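Local coordinates for inositol dehydrogenase (Lactobacillus casei, PDB 4MKX), which probably oxidises scyllo-inositol with NAD as the cofactor, as a sugar alcohol dehydrogenase of the Gfo/Idh/MocA family, at residues A[207-212]-A[243-248]. Sequence-based numbering, arbitrary orientation.
Sequences TGKEID and DKTMAI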
loop_
_atom_site.group_PDB
_atom_site.type_symbol
_atom_site.label_atom_id
_atom_site.label_comp_id
_atom_site.label_asym_id
_atom_site.label_seq_id
_atom_site.Cartn_x
_atom_site.Cartn_y
_atom_site.Cartn_z
ATOM N N THR A 207 4.987 10.926 -24.527
ATOM C CA THR A 207 5.107 12.364 -24.780
ATOM C C THR A 207 4.847 12.770 -26.230
ATOM O O THR A 207 4.270 13.830 -26.482
ATOM C CB THR A 207 6.482 12.917 -24.368
ATOM O OG1 THR A 207 7.517 12.318 -25.149
ATOM C CG2 THR A 207 6.750 12.661 -22.894
ATOM N N GLY A 208 5.265 11.930 -27.172
ATOM C CA GLY A 208 5.275 12.308 -28.576
ATOM C C GLY A 208 6.463 13.186 -28.945
ATOM O O GLY A 208 6.547 13.704 -30.064
ATOM N N LYS A 209 7.402 13.335 -28.011
ATOM C CA LYS A 209 8.525 14.249 -28.187
ATOM C C LYS A 209 9.844 13.480 -28.294
ATOM O O LYS A 209 9.901 12.302 -27.925
ATOM C CB LYS A 209 8.547 15.245 -27.012
ATOM C CG LYS A 209 7.157 15.813 -26.655
ATOM C CD LYS A 209 7.088 16.432 -25.237
ATOM C CE LYS A 209 5.656 16.852 -24.849
ATOM N NZ LYS A 209 5.534 17.434 -23.461
ATOM N N GLU A 210 10.895 14.122 -28.813
ATOM C CA GLU A 210 12.213 13.485 -28.919
ATOM C C GLU A 210 13.153 13.954 -27.803
ATOM O O GLU A 210 12.928 14.997 -27.194
ATOM C CB GLU A 210 12.896 13.781 -30.259
ATOM C CG GLU A 210 12.173 13.276 -31.505
ATOM C CD GLU A 210 11.791 11.815 -31.434
ATOM O OE1 GLU A 210 12.633 10.977 -31.024
ATOM O OE2 GLU A 210 10.640 11.505 -31.821
ATOM N N ILE A 211 14.211 13.181 -27.566
ATOM C CA ILE A 211 15.213 13.518 -26.546
ATOM C C ILE A 211 16.312 14.386 -27.162
ATOM O O ILE A 211 16.879 14.029 -28.198
ATOM C CB ILE A 211 15.839 12.249 -25.944
ATOM C CG1 ILE A 211 14.755 11.403 -25.257
ATOM C CG2 ILE A 211 16.949 12.605 -24.960
ATOM C CD1 ILE A 211 15.038 9.919 -25.244
ATOM N N ASP A 212 16.618 15.511 -26.512
ATOM C CA ASP A 212 17.588 16.471 -27.046
ATOM C C ASP A 212 18.993 16.227 -26.516
ATOM O O ASP A 212 19.904 15.911 -27.272
ATOM C CB ASP A 212 17.153 17.904 -26.739
ATOM C CG ASP A 212 18.064 18.943 -27.384
ATOM O OD1 ASP A 212 18.651 18.645 -28.445
ATOM O OD2 ASP A 212 18.182 20.051 -26.831
ATOM N N ASP A 243 11.145 20.007 -25.901
ATOM C CA ASP A 243 10.333 21.107 -25.394
ATOM C C ASP A 243 10.678 21.431 -23.943
ATOM O O ASP A 243 9.891 22.060 -23.238
ATOM C CB ASP A 243 8.852 20.767 -25.488
ATOM C CG ASP A 243 8.477 19.603 -24.606
ATOM O OD1 ASP A 243 9.277 18.640 -24.554
ATOM O OD2 ASP A 243 7.401 19.660 -23.970
ATOM N N LYS A 244 11.869 20.997 -23.535
ATOM C CA LYS A 244 12.403 21.201 -22.187
ATOM C C LYS A 244 11.744 20.279 -21.159
ATOM O O LYS A 244 11.835 20.532 -19.959
ATOM C CB LYS A 244 12.313 22.667 -21.752
ATOM C CG LYS A 244 12.980 23.645 -22.718
ATOM C CD LYS A 244 14.485 23.523 -22.669
ATOM C CE LYS A 244 15.166 24.663 -23.421
ATOM N NZ LYS A 244 15.315 24.354 -24.866
ATOM N N THR A 245 11.096 19.217 -21.649
ATOM C CA THR A 245 10.545 18.167 -20.781
ATOM C C THR A 245 11.696 17.439 -20.146
ATOM O O THR A 245 12.748 17.265 -20.768
ATOM C CB THR A 245 9.726 17.125 -21.580
ATOM O OG1 THR A 245 8.569 17.754 -22.120
ATOM C CG2 THR A 245 9.283 15.957 -20.688
ATOM N N MET A 246 11.498 16.968 -18.922
ATOM C CA MET A 246 12.595 16.336 -18.228
ATOM C C MET A 246 12.355 14.848 -18.141
ATOM O O MET A 246 11.224 14.410 -18.022
ATOM C CB MET A 246 12.715 16.938 -16.835
ATOM C CG MET A 246 12.955 18.428 -16.886
ATOM S SD MET A 246 12.921 19.193 -15.269
ATOM C CE MET A 246 11.186 19.233 -14.927
ATOM N N ALA A 247 13.432 14.081 -18.194
ATOM C CA ALA A 247 13.321 12.646 -17.960
ATOM C C ALA A 247 14.499 12.157 -17.148
ATOM O O ALA A 247 15.609 12.659 -17.264
ATOM C CB ALA A 247 13.216 11.871 -19.271
ATOM N N ILE A 248 14.229 11.175 -16.298
ATOM C CA ILE A 248 15.242 10.584 -15.445
ATOM C C ILE A 248 15.223 9.090 -15.692
ATOM O O ILE A 248 14.150 8.480 -15.705
ATOM C CB ILE A 248 14.899 10.832 -13.968
ATOM C CG1 ILE A 248 14.958 12.328 -13.667
ATOM C CG2 ILE A 248 15.861 10.078 -13.058
ATOM C CD1 ILE A 248 14.484 12.682 -12.296
HETATM O O HOH W 1 15.783 20.996 -25.486
#
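The side chain of Lys-209 lies across the carboxylate of Asp-243, the two crossing at about a right angle, so that a single aspartate meets both the aliphatic and the charged part of the lysine. Lys-209 CD packs against Asp-243 OD1 at 3.2 Å. Beyond it, Lys-209 NZ forms a salt bridge with Asp-243 OD2 at 2.9 Å; the ammonium approaches on the syn side but 30° out of the carboxylate plane. The chain is extended beyond CG, which carries NZ past Asp-243 to Thr-245, where the hydrogen bond from Lys-209 NZ to Thr-245 OG1 is weak at 3.3 Å.

The acceptors are themselves tied together: OG1 of Thr-245 donates to OD1 of Asp-243 over 2.7 Å, again from the syn side. OD1 thus takes the threonine hydroxyl, whereas OD2 is shared by Lys-209 and Arg-221 of the second subunit, the stronger partner. With CG set between the backbone N and the carbonyl carbon (chi1 65°), Asp-243 turns its carboxylate towards both Lys-209 and Thr-245. The charges extend further, since Lys-209 NZ also pairs with Asp-161. Such alternation of charge would be expected to keep both carboxylates ionised.

On the lysine side, the backbone N of Lys-209 donates to Thr-207 OG1 at 3.0 Å, an ST turn where the chain leaves helix 197-207 through Gly-208. Farther along, a water bridges Asp-212 OD2 and Lys-244 NZ, though its link to the lysine is weak.

Strand 234-241 lies between strands 211-219 and 246-252, and Lys-209 therefore reaches past this middle strand's end to the turn that follows it. The arrangement illustrates an intersubunit salt-bridge network at the strand ends of the mixed sheet in the C-terminal domain of a Gfo/Idh/MocA dehydrogenase.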